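Local structure of hemolysin-related protein (6MLT) at residues F223-N228 against N601-A606; E236-V241 against Q277-F282; S22-E27 against G70-A75; I58-E63 against V92-R97. The protein is a secreted, metal-binding protein of the biofilm matrix that probably helps biofilms adhere to surfaces, in part by binding carbohydrate. One frame throughout, in Å; residues are numbered along the deposited sequence.

Contact 1: F223-N228 against N601-A606; sequences FSSVAN and NSFRSA. With NA (sodium ion), chain G.
Phe603 lays one face of its ring under the backbone of Ser225. The CA of Ser225 stands 3.8 Å from the ring centroid and 7° off the ring normal, a CH-pi contact. One rim of the same ring reaches Val226, whose CG1 meets Phe603 CE2 at 3.7 Å. Arg604 puts its guanidinium beside this ring, with Phe603 CE1 over one face of the guanidinium. The arginine chain bends at chi3 (-75°), which turns its end back to the strand. NH2 of Arg604 then gives a hydrogen bond to Ser224 O at 2.9 Å, coming from above the carbonyl plane, and a weak one to Ser225 OG. A water joins Arg604 NH1 to Ser224 O. Outside the two segments, Arg604 NE bonds to Gln277 O, and Ser225 OG is held mainly by Gln277 OE1. Strand 224-227 is the first strand of a four-stranded antiparallel sheet, a propeller-like blade, and residues 601-604, near the C-terminus, run roughly antiparallel along it. At the far end the amide of Asn601 pairs with the backbone of Asn228. Asn228 N gives a nearly straight bond to Asn601 OD1 at 2.8 Å, and Asn601 ND2 reaches a lone pair of Asn228 O at 3.1 Å. These two hydrogen bonds hold the Asn601 amide in place. Asn228 OD1 binds sodium at 2.4 Å, with Asp230, Asp232, Glu236 and the backbone O of Lys234.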
loop_
_atom_site.group_PDB
_atom_site.type_symbol
_atom_site.label_atom_id
_atom_site.label_comp_id
_atom_site.label_asym_id
_atom_site.label_seq_id
_atom_site.Cartn_x
_atom_site.Cartn_y
_atom_site.Cartn_z
ATOM N N PHE A 223 14.077 -3.109 5.908
ATOM C CA PHE A 223 12.643 -3.005 5.714
ATOM C C PHE A 223 12.270 -3.141 4.247
ATOM O O PHE A 223 13.060 -2.855 3.338
ATOM C CB PHE A 223 12.136 -1.680 6.283
ATOM C CG PHE A 223 12.314 -1.572 7.771
ATOM C CD1 PHE A 223 11.422 -2.193 8.626
ATOM C CD2 PHE A 223 13.383 -0.881 8.315
ATOM C CE1 PHE A 223 11.592 -2.116 10.000
ATOM C CE2 PHE A 223 13.553 -0.807 9.689
ATOM C CZ PHE A 223 12.652 -1.423 10.525
ATOM N N SER A 224 11.045 -3.600 4.028
ATOM C CA SER A 224 10.524 -3.846 2.704
ATOM C C SER A 224 9.139 -3.231 2.590
ATOM O O SER A 224 8.491 -2.895 3.588
ATOM C CB SER A 224 10.468 -5.352 2.405
ATOM O OG SER A 224 9.620 -6.011 3.328
ATOM N N SER A 225 8.722 -3.067 1.343
ATOM C CA SER A 225 7.413 -2.569 0.962
ATOM C C SER A 225 6.869 -3.490 -0.117
ATOM O O SER A 225 7.630 -4.037 -0.917
ATOM C CB SER A 225 7.490 -1.132 0.404
ATOM O OG SER A 225 8.108 -0.238 1.311
ATOM N N VAL A 226 5.552 -3.644 -0.155
ATOM C CA VAL A 226 4.891 -4.367 -1.231
ATOM C C VAL A 226 4.040 -3.369 -1.995
ATOM O O VAL A 226 3.435 -2.470 -1.400
ATOM C CB VAL A 226 4.056 -5.553 -0.700
ATOM C CG1 VAL A 226 2.976 -5.082 0.250
ATOM C CG2 VAL A 226 3.461 -6.346 -1.848
ATOM N N ALA A 227 4.022 -3.506 -3.317
ATOM C CA ALA A 227 3.297 -2.583 -4.173
ATOM C C ALA A 227 3.216 -3.191 -5.563
ATOM O O ALA A 227 3.920 -4.150 -5.886
ATOM C CB ALA A 227 3.970 -1.213 -4.233
ATOM N N ASN A 228 2.354 -2.610 -6.386
ATOM C CA ASN A 228 2.264 -2.968 -7.792
ATOM C C ASN A 228 3.047 -1.940 -8.596
ATOM O O ASN A 228 2.688 -0.755 -8.620
ATOM C CB ASN A 228 0.813 -3.031 -8.257
ATOM C CG ASN A 228 0.673 -3.694 -9.618
ATOM O OD1 ASN A 228 1.631 -4.269 -10.139
ATOM N ND2 ASN A 228 -0.521 -3.623 -10.193
ATOM N N ASN A 601 -2.487 0.877 -3.218
ATOM C CA ASN A 601 -1.163 0.659 -3.796
ATOM C C ASN A 601 -0.136 1.633 -3.222
ATOM O O ASN A 601 0.601 2.303 -3.950
ATOM C CB ASN A 601 -1.207 0.750 -5.321
ATOM C CG ASN A 601 0.038 0.173 -5.964
ATOM O OD1 ASN A 601 0.749 -0.617 -5.344
ATOM N ND2 ASN A 601 0.309 0.561 -7.209
ATOM N N SER A 602 -0.079 1.694 -1.893
ATOM C CA SER A 602 0.893 2.530 -1.207
ATOM C C SER A 602 1.466 1.766 -0.023
ATOM O O SER A 602 0.911 0.758 0.420
ATOM C CB SER A 602 0.273 3.849 -0.724
ATOM O OG SER A 602 -0.636 3.614 0.339
ATOM N N PHE A 603 2.584 2.270 0.491
ATOM C CA PHE A 603 3.237 1.685 1.653
ATOM C C PHE A 603 3.921 2.809 2.417
ATOM O O PHE A 603 4.708 3.569 1.846
ATOM C CB PHE A 603 4.235 0.599 1.235
ATOM C CG PHE A 603 4.375 -0.510 2.237
ATOM C CD1 PHE A 603 5.159 -0.340 3.366
ATOM C CD2 PHE A 603 3.712 -1.720 2.059
ATOM C CE1 PHE A 603 5.282 -1.351 4.294
ATOM C CE2 PHE A 603 3.838 -2.736 2.988
ATOM C CZ PHE A 603 4.621 -2.552 4.106
ATOM N N ARG A 604 3.588 2.912 3.705
ATOM C CA ARG A 604 4.016 4.008 4.575
ATOM C C ARG A 604 3.550 5.366 4.047
ATOM O O ARG A 604 4.239 6.376 4.176
ATOM C CB ARG A 604 5.531 3.964 4.806
ATOM C CG ARG A 604 5.908 3.025 5.980
ATOM C CD ARG A 604 7.414 2.839 6.130
ATOM N NE ARG A 604 7.956 1.951 5.100
ATOM C CZ ARG A 604 8.206 0.657 5.264
ATOM N NH1 ARG A 604 7.979 0.054 6.424
ATOM N NH2 ARG A 604 8.699 -0.041 4.257
ATOM N N SER A 605 2.343 5.392 3.487
ATOM C CA SER A 605 1.628 6.623 3.187
ATOM C C SER A 605 0.420 6.772 4.107
ATOM O O SER A 605 -0.304 5.802 4.362
ATOM C CB SER A 605 1.145 6.658 1.734
ATOM O OG SER A 605 0.304 7.779 1.539
ATOM N N ALA A 606 0.198 7.994 4.584
ATOM C CA ALA A 606 -0.963 8.316 5.399
ATOM C C ALA A 606 -2.192 8.686 4.579
ATOM O O ALA A 606 -3.264 8.894 5.158
ATOM C CB ALA A 606 -0.630 9.472 6.352
HETATM NA NA NA G . 2.669 -6.381 -10.561
HETATM O O HOH W 1 8.494 -2.857 6.369
HETATM O O HOH W 2 0.845 -1.704 -1.012
#

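Contact 2: E236-V241 against Q277-F282; sequences ELVVSV and QAVSSF. With NA (sodium ion), chain G.
Strands 236-241 and 277-279 run nearly antiparallel, at 159°, but their axes stay 8.6 Å apart, so side chains fill the space between them. Gln277 does most of the reaching. Its chain bends at chi2 (72°), and the amide end comes over to Ser240. NE2 of Gln277 donates to Ser240 OG at 2.6 Å, a short bond with an N-H...O angle of 162°. The hydroxyl lies close to the amide plane. Gln277 NE2 also bonds to Phe223 O, with OE1 held by Ser225. Both ends of this buried amide are therefore satisfied, which should fix its rotation. The two strands belong to different four-stranded antiparallel sheets: 236-241 is an inner strand of one blade, and 277-279 is an outermost strand of the next, as expected where neighbouring blades of a beta-propeller pack. Val238 points across the gap. Its CG1 lies alongside the aliphatic part of Gln277, 3.8 Å from CG, and the valine and the glutamine point in opposite directions as they pass. The other branch, CG2, meets Val279 CG2 at 4.2 Å, a looser apolar touch. Ile445 of strand 443-448 also packs on Val238. At the start of the strand, Glu236 turns its carboxylate to sodium, and both oxygens bind it, OE1 and OE2 each at 2.6 Å.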
loop_
_atom_site.group_PDB
_atom_site.type_symbol
_atom_site.label_atom_id
_atom_site.label_comp_id
_atom_site.label_asym_id
_atom_site.label_seq_id
_atom_site.Cartn_x
_atom_site.Cartn_y
_atom_site.Cartn_z
ATOM N N GLU A 236 4.833 -6.791 -6.234
ATOM C CA GLU A 236 6.274 -6.609 -6.254
ATOM C C GLU A 236 6.732 -6.203 -4.862
ATOM O O GLU A 236 5.962 -5.675 -4.060
ATOM C CB GLU A 236 6.689 -5.555 -7.286
ATOM C CG GLU A 236 6.755 -6.071 -8.727
ATOM C CD GLU A 236 5.397 -6.114 -9.417
ATOM O OE1 GLU A 236 4.663 -5.101 -9.370
ATOM O OE2 GLU A 236 5.065 -7.163 -10.013
ATOM N N LEU A 237 8.004 -6.467 -4.586
ATOM C CA LEU A 237 8.592 -6.283 -3.269
ATOM C C LEU A 237 9.785 -5.345 -3.398
ATOM O O LEU A 237 10.674 -5.583 -4.219
ATOM C CB LEU A 237 9.021 -7.638 -2.706
ATOM C CG LEU A 237 9.374 -7.791 -1.237
ATOM C CD1 LEU A 237 8.182 -7.477 -0.344
ATOM C CD2 LEU A 237 9.866 -9.217 -0.998
ATOM N N VAL A 238 9.790 -4.272 -2.611
ATOM C CA VAL A 238 10.907 -3.331 -2.561
ATOM C C VAL A 238 11.695 -3.606 -1.290
ATOM O O VAL A 238 11.114 -3.665 -0.203
ATOM C CB VAL A 238 10.414 -1.873 -2.583
ATOM C CG1 VAL A 238 11.594 -0.926 -2.718
ATOM C CG2 VAL A 238 9.425 -1.661 -3.714
ATOM N N VAL A 239 13.017 -3.750 -1.416
ATOM C CA VAL A 239 13.868 -4.101 -0.284
ATOM C C VAL A 239 15.068 -3.163 -0.224
ATOM O O VAL A 239 15.573 -2.702 -1.254
ATOM C CB VAL A 239 14.339 -5.569 -0.359
ATOM C CG1 VAL A 239 13.146 -6.514 -0.409
ATOM C CG2 VAL A 239 15.245 -5.794 -1.568
ATOM N N SER A 240 15.540 -2.909 0.998
ATOM C CA SER A 240 16.695 -2.054 1.265
ATOM C C SER A 240 17.755 -2.833 2.031
ATOM O O SER A 240 17.441 -3.518 3.011
ATOM C CB SER A 240 16.293 -0.814 2.081
ATOM O OG SER A 240 15.526 0.104 1.323
ATOM N N VAL A 241 19.005 -2.707 1.595
ATOM C CA VAL A 241 20.165 -3.230 2.314
ATOM C C VAL A 241 21.038 -2.040 2.697
ATOM O O VAL A 241 21.688 -1.459 1.819
ATOM C CB VAL A 241 20.953 -4.234 1.459
ATOM C CG1 VAL A 241 22.168 -4.756 2.223
ATOM C CG2 VAL A 241 20.055 -5.385 1.022
ATOM N N GLN A 277 11.858 2.329 2.816
ATOM C CA GLN A 277 11.318 3.140 1.741
ATOM C C GLN A 277 9.850 3.424 2.005
ATOM O O GLN A 277 9.191 2.732 2.786
ATOM C CB GLN A 277 11.415 2.447 0.370
ATOM C CG GLN A 277 12.427 1.345 0.269
ATOM C CD GLN A 277 12.036 0.069 1.025
ATOM O OE1 GLN A 277 10.863 -0.208 1.269
ATOM N NE2 GLN A 277 13.033 -0.702 1.405
ATOM N N ALA A 278 9.356 4.456 1.331
ATOM C CA ALA A 278 7.931 4.679 1.141
ATOM C C ALA A 278 7.632 4.529 -0.344
ATOM O O ALA A 278 8.448 4.906 -1.190
ATOM C CB ALA A 278 7.503 6.064 1.649
ATOM N N VAL A 279 6.475 3.949 -0.658
ATOM C CA VAL A 279 6.075 3.672 -2.033
ATOM C C VAL A 279 4.668 4.219 -2.218
ATOM O O VAL A 279 3.750 3.833 -1.483
ATOM C CB VAL A 279 6.117 2.166 -2.346
ATOM C CG1 VAL A 279 5.752 1.907 -3.806
ATOM C CG2 VAL A 279 7.491 1.589 -1.998
ATOM N N SER A 280 4.486 5.113 -3.180
ATOM C CA SER A 280 3.190 5.778 -3.276
ATOM C C SER A 280 3.065 6.489 -4.617
ATOM O O SER A 280 3.947 6.413 -5.478
ATOM C CB SER A 280 3.004 6.760 -2.122
ATOM O OG SER A 280 1.635 7.041 -1.938
ATOM N N SER A 281 1.928 7.161 -4.790
ATOM C CA SER A 281 1.668 7.997 -5.964
ATOM C C SER A 281 2.383 9.328 -5.757
ATOM O O SER A 281 1.813 10.311 -5.280
ATOM C CB SER A 281 0.168 8.196 -6.165
ATOM O OG SER A 281 -0.497 6.960 -6.341
ATOM N N PHE A 282 3.669 9.343 -6.113
ATOM C CA PHE A 282 4.527 10.508 -5.940
ATOM C C PHE A 282 4.707 11.319 -7.214
ATOM O O PHE A 282 5.015 12.513 -7.137
ATOM C CB PHE A 282 5.928 10.085 -5.487
ATOM C CG PHE A 282 6.010 9.547 -4.088
ATOM C CD1 PHE A 282 5.683 10.339 -3.005
ATOM C CD2 PHE A 282 6.497 8.270 -3.853
ATOM C CE1 PHE A 282 5.796 9.855 -1.713
ATOM C CE2 PHE A 282 6.614 7.783 -2.558
ATOM C CZ PHE A 282 6.267 8.582 -1.493
HETATM NA NA NA G . 2.669 -6.381 -10.561
#

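Contact 3: S22-E27 against G70-A75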
loop_
_atom_site.group_PDB
_atom_site.type_symbol
_atom_site.label_atom_id
_atom_site.label_comp_id
_atom_site.label_asym_id
_atom_site.label_seq_id
_atom_site.Cartn_x
_atom_site.Cartn_y
_atom_site.Cartn_z
ATOM N N SER A 22 8.339 14.490 32.144
ATOM C CA SER A 22 7.358 13.720 32.890
ATOM C C SER A 22 7.792 13.669 34.345
ATOM O O SER A 22 8.981 13.761 34.651
ATOM C CB SER A 22 7.227 12.301 32.325
ATOM O OG SER A 22 6.365 11.498 33.116
ATOM N N VAL A 23 6.812 13.529 35.239
ATOM C CA VAL A 23 7.128 13.226 36.630
ATOM C C VAL A 23 7.514 11.763 36.803
ATOM O O VAL A 23 8.151 11.411 37.801
ATOM C CB VAL A 23 5.951 13.568 37.557
ATOM C CG1 VAL A 23 5.590 15.039 37.421
ATOM C CG2 VAL A 23 4.753 12.680 37.254
ATOM N N PHE A 24 7.145 10.901 35.858
ATOM C CA PHE A 24 7.578 9.508 35.859
ATOM C C PHE A 24 8.872 9.416 35.059
ATOM O O PHE A 24 8.866 9.597 33.836
ATOM C CB PHE A 24 6.495 8.610 35.270
ATOM C CG PHE A 24 6.878 7.164 35.208
ATOM C CD1 PHE A 24 6.917 6.399 36.357
ATOM C CD2 PHE A 24 7.191 6.567 33.998
ATOM C CE1 PHE A 24 7.270 5.066 36.305
ATOM C CE2 PHE A 24 7.548 5.226 33.940
ATOM C CZ PHE A 24 7.584 4.481 35.096
ATOM N N HIS A 25 9.981 9.143 35.752
ATOM C CA HIS A 25 11.307 9.052 35.150
ATOM C C HIS A 25 11.580 10.269 34.274
ATOM O O HIS A 25 11.647 10.154 33.041
ATOM C CB HIS A 25 11.443 7.754 34.352
ATOM C CG HIS A 25 11.616 6.543 35.213
ATOM N ND1 HIS A 25 12.817 6.216 35.805
ATOM C CD2 HIS A 25 10.734 5.593 35.604
ATOM C CE1 HIS A 25 12.669 5.111 36.516
ATOM N NE2 HIS A 25 11.416 4.712 36.410
ATOM N N PRO A 26 11.750 11.451 34.874
ATOM C CA PRO A 26 11.980 12.654 34.059
ATOM C C PRO A 26 13.221 12.561 33.191
ATOM O O PRO A 26 13.283 13.225 32.150
ATOM C CB PRO A 26 12.098 13.776 35.106
ATOM C CG PRO A 26 12.394 13.094 36.391
ATOM C CD PRO A 26 11.715 11.753 36.314
ATOM N N GLU A 27 14.211 11.754 33.583
ATOM C CA GLU A 27 15.424 11.619 32.784
ATOM C C GLU A 27 15.185 10.871 31.477
ATOM O O GLU A 27 16.006 10.982 30.561
ATOM C CB GLU A 27 16.509 10.902 33.587
ATOM C CG GLU A 27 16.359 9.376 33.689
ATOM C CD GLU A 27 15.205 8.933 34.594
ATOM O OE1 GLU A 27 14.586 9.788 35.267
ATOM O OE2 GLU A 27 14.920 7.715 34.628
ATOM N N GLY A 70 17.159 -0.147 26.258
ATOM C CA GLY A 70 15.762 -0.181 26.639
ATOM C C GLY A 70 15.236 1.181 27.064
ATOM O O GLY A 70 15.978 2.065 27.490
ATOM N N GLY A 71 13.917 1.343 26.939
ATOM C CA GLY A 71 13.244 2.565 27.333
ATOM C C GLY A 71 11.833 2.274 27.800
ATOM O O GLY A 71 11.376 1.131 27.768
ATOM N N TYR A 72 11.131 3.325 28.230
ATOM C CA TYR A 72 9.780 3.191 28.766
ATOM C C TYR A 72 8.754 3.460 27.678
ATOM O O TYR A 72 8.870 4.440 26.940
ATOM C CB TYR A 72 9.546 4.144 29.941
ATOM C CG TYR A 72 10.274 3.720 31.193
ATOM C CD1 TYR A 72 9.814 2.654 31.956
ATOM C CD2 TYR A 72 11.436 4.367 31.601
ATOM C CE1 TYR A 72 10.487 2.248 33.094
ATOM C CE2 TYR A 72 12.115 3.967 32.745
ATOM C CZ TYR A 72 11.636 2.909 33.482
ATOM O OH TYR A 72 12.306 2.509 34.610
ATOM N N ILE A 73 7.745 2.596 27.594
ATOM C CA ILE A 73 6.593 2.861 26.741
ATOM C C ILE A 73 5.732 3.927 27.396
ATOM O O ILE A 73 5.395 3.827 28.583
ATOM C CB ILE A 73 5.779 1.582 26.504
ATOM C CG1 ILE A 73 6.664 0.477 25.926
ATOM C CG2 ILE A 73 4.604 1.864 25.573
ATOM C CD1 ILE A 73 5.972 -0.894 25.870
ATOM N N ARG A 74 5.365 4.946 26.625
ATOM C CA ARG A 74 4.517 6.024 27.109
ATOM C C ARG A 74 3.392 6.275 26.120
ATOM O O ARG A 74 3.611 6.267 24.905
ATOM C CB ARG A 74 5.307 7.322 27.302
ATOM C CG ARG A 74 6.476 7.236 28.267
ATOM C CD ARG A 74 7.009 8.642 28.547
ATOM N NE ARG A 74 8.278 8.668 29.279
ATOM C CZ ARG A 74 8.413 8.939 30.574
ATOM N NH1 ARG A 74 7.355 9.185 31.336
ATOM N NH2 ARG A 74 9.621 8.956 31.120
ATOM N N ALA A 75 2.195 6.509 26.646
ATOM C CA ALA A 75 1.031 6.857 25.842
ATOM C C ALA A 75 0.697 8.329 26.052
ATOM O O ALA A 75 0.501 8.768 27.191
ATOM C CB ALA A 75 -0.172 5.987 26.208
#
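Tyr72 carries the imidazole of His25 on its ring in an offset stack, with centroids 4.3 Å apart and planes 23° apart. The overlap is at the hydroxyl end: Tyr72 CE2 sits over the centre of the His25 ring. Phe24 meets Tyr72 differently. It turns its edge to a face of the tyrosine in a T-shaped pair, planes at 73°, with Phe24 CE2 4.0 Å from Tyr72 CD1. The three rings form an aromatic cluster. His25 is steadied from its own loop, since ND1 donates to the syn lone pair of Glu27 OE2 at 2.8 Å. Residues 22-27 form the loop between strands 13-19 and 28-30, and the cluster packs it on strand 71-76 of a curled antiparallel sheet. Arg74 reaches from that strand with an extended chain and holds the loop backbone end-on. Both NH1 and NH2 of Arg74 donate to Phe24 O, at 3.0 Å and 2.9 Å, with the oxygen in the guanidinium plane. A weak bond runs from Arg74 NH2 to His25 O. Glu83 makes a salt bridge to Arg74 and a hydrogen bond with Ser22 OG. The same hydroxyl accepts from Phe24 N in an ST turn.

Contact 4: I58-E63 against V92-R97; sequences IVVTFE and VIADAR
Val60 is the main bump. It rises from strand 56-63 into a hollow formed by the backbone of Ala94, Asp95 and Ala96. With chi1 at -175°, its CG1 stands opposite the backbone N and is the branch that enters deepest. CG1 rests against Ala94 O and Asp95 O, and lies 3.8 Å from Ala96 CA. The other branch, CG2, faces Ala94 and comes within 4.4 Å of its CB. The small methyl of Ala96 is the return bump. It fits between Val60 and Phe62, at 4.1 Å from Val60 CG1 and 3.9 Å from Phe62 CD1. Phe62 approaches that methyl obliquely, and its own CB is also near it. Here the chain leaves strand 93-94 and bends. Strands 56-63 and 93-94 belong to one antiparallel sheet. Both pair with strand 71-76, whose Ile73 touches Ile58 and Ala94, and the sheet curls enough for the two segments to meet directly beside it. The touching residues are buried. The side chains that meet are apolar, though Val60 also rests on backbone carbonyls, and a water bridges the backbones. That water gives a hydrogen bond to Val60 O and another to Ala96 O, and lies at the edge of the Phe62 ring. The turn that shapes the hollow is braced behind it. Asp95 points away from Val60. Its OD2 accepts from Arg97 N in an Asx turn, and also from Arg97 NE. Arg97 NH2 closes a salt bridge with Asp95 OD1 at 2.8 Å, so the guanidinium grips the carboxylate side-on.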
loop_
_atom_site.group_PDB
_atom_site.type_symbol
_atom_site.label_atom_id
_atom_site.label_comp_id
_atom_site.label_asym_id
_atom_site.label_seq_id
_atom_site.Cartn_x
_atom_site.Cartn_y
_atom_site.Cartn_z
ATOM N N ILE A 58 1.863 6.528 20.872
ATOM C CA ILE A 58 2.702 5.645 21.676
ATOM C C ILE A 58 4.146 5.807 21.222
ATOM O O ILE A 58 4.444 5.690 20.026
ATOM C CB ILE A 58 2.266 4.177 21.556
ATOM C CG1 ILE A 58 0.871 3.985 22.145
ATOM C CG2 ILE A 58 3.276 3.263 22.277
ATOM C CD1 ILE A 58 0.226 2.667 21.756
ATOM N N VAL A 59 5.039 6.044 22.183
ATOM C CA VAL A 59 6.469 6.169 21.939
ATOM C C VAL A 59 7.213 5.418 23.036
ATOM O O VAL A 59 6.643 5.042 24.064
ATOM C CB VAL A 59 6.931 7.643 21.886
ATOM C CG1 VAL A 59 6.291 8.346 20.707
ATOM C CG2 VAL A 59 6.589 8.360 23.176
ATOM N N VAL A 60 8.503 5.200 22.802
ATOM C CA VAL A 60 9.409 4.615 23.782
ATOM C C VAL A 60 10.484 5.653 24.078
ATOM O O VAL A 60 11.158 6.129 23.157
ATOM C CB VAL A 60 10.028 3.303 23.277
ATOM C CG1 VAL A 60 10.868 2.655 24.375
ATOM C CG2 VAL A 60 8.932 2.340 22.777
ATOM N N THR A 61 10.640 6.015 25.352
ATOM C CA THR A 61 11.578 7.053 25.757
ATOM C C THR A 61 12.816 6.444 26.409
ATOM O O THR A 61 12.731 5.426 27.106
ATOM C CB THR A 61 10.925 8.046 26.732
ATOM O OG1 THR A 61 10.521 7.370 27.935
ATOM C CG2 THR A 61 9.713 8.695 26.097
ATOM N N PHE A 62 13.971 7.080 26.187
ATOM C CA PHE A 62 15.231 6.667 26.799
ATOM C C PHE A 62 15.972 7.883 27.345
ATOM O O PHE A 62 15.651 9.033 27.033
ATOM C CB PHE A 62 16.127 5.907 25.807
ATOM C CG PHE A 62 16.550 6.715 24.619
ATOM C CD1 PHE A 62 15.749 6.779 23.490
ATOM C CD2 PHE A 62 17.760 7.394 24.616
ATOM C CE1 PHE A 62 16.142 7.514 22.382
ATOM C CE2 PHE A 62 18.154 8.134 23.512
ATOM C CZ PHE A 62 17.344 8.189 22.395
ATOM N N GLU A 63 16.989 7.604 28.159
ATOM C CA GLU A 63 17.783 8.630 28.818
ATOM C C GLU A 63 19.098 8.833 28.083
ATOM O O GLU A 63 19.757 7.865 27.694
ATOM C CB GLU A 63 18.076 8.248 30.273
ATOM C CG GLU A 63 18.929 9.279 31.013
ATOM C CD GLU A 63 19.459 8.779 32.349
ATOM O OE1 GLU A 63 19.347 7.567 32.634
ATOM O OE2 GLU A 63 20.002 9.610 33.107
ATOM N N VAL A 92 6.765 -0.129 31.711
ATOM C CA VAL A 92 7.103 -1.292 30.898
ATOM C C VAL A 92 8.280 -0.929 30.007
ATOM O O VAL A 92 8.230 0.070 29.277
ATOM C CB VAL A 92 5.903 -1.758 30.056
ATOM C CG1 VAL A 92 6.301 -2.914 29.136
ATOM C CG2 VAL A 92 4.751 -2.169 30.972
ATOM N N ILE A 93 9.330 -1.741 30.062
ATOM C CA ILE A 93 10.531 -1.526 29.259
ATOM C C ILE A 93 10.358 -2.198 27.902
ATOM O O ILE A 93 9.971 -3.371 27.810
ATOM C CB ILE A 93 11.782 -2.061 29.984
ATOM C CG1 ILE A 93 11.997 -1.325 31.313
ATOM C CG2 ILE A 93 13.021 -1.928 29.094
ATOM C CD1 ILE A 93 12.298 0.146 31.159
ATOM N N ALA A 94 10.636 -1.445 26.844
ATOM C CA ALA A 94 10.715 -1.973 25.492
ATOM C C ALA A 94 11.985 -1.442 24.849
ATOM O O ALA A 94 12.562 -0.447 25.296
ATOM C CB ALA A 94 9.500 -1.571 24.653
ATOM N N ASP A 95 12.433 -2.108 23.789
ATOM C CA ASP A 95 13.568 -1.567 23.063
ATOM C C ASP A 95 13.209 -0.187 22.520
ATOM O O ASP A 95 12.090 0.047 22.059
ATOM C CB ASP A 95 13.992 -2.484 21.927
ATOM C CG ASP A 95 15.384 -2.150 21.424
ATOM O OD1 ASP A 95 16.362 -2.581 22.069
ATOM O OD2 ASP A 95 15.499 -1.417 20.418
ATOM N N ALA A 96 14.156 0.740 22.617
ATOM C CA ALA A 96 13.913 2.126 22.242
ATOM C C ALA A 96 14.192 2.405 20.772
ATOM O O ALA A 96 13.924 3.517 20.309
ATOM C CB ALA A 96 14.761 3.062 23.113
ATOM N N ARG A 97 14.705 1.424 20.024
ATOM C CA ARG A 97 15.067 1.630 18.627
ATOM C C ARG A 97 13.982 1.214 17.648
ATOM O O ARG A 97 14.025 1.637 16.488
ATOM C CB ARG A 97 16.352 0.856 18.294
ATOM C CG ARG A 97 17.558 1.278 19.122
ATOM C CD ARG A 97 18.681 0.259 19.043
ATOM N NE ARG A 97 18.360 -0.940 19.807
ATOM C CZ ARG A 97 19.230 -1.901 20.089
ATOM N NH1 ARG A 97 20.483 -1.815 19.661
ATOM N NH2 ARG A 97 18.844 -2.947 20.804
HETATM O O HOH W 3 13.017 5.868 21.212
#

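The contacts form two groups. Contacts 3 and 4 come first along the chain, with alternating segments, and lie about 8 Å apart between centres. They share one antiparallel sheet, in which strand 71-76 pairs with both 56-63 and 93-94. Contacts 1 and 2 lie about 6 Å apart, centre to centre, nearer the centre of the molecule. Contact 2 is nested inside the long loop closed by contact 1. They share one sodium site. Contacts 1 and 4 are about 26 Å apart between centres. Contact 1 packs the C-terminal segment on one propeller-like blade, and contact 2 packs that blade on the next. Contacts 3 and 4 hold together the separate N-terminal sheet, whose strand 56-63 starts at the calcium ligand Asp56.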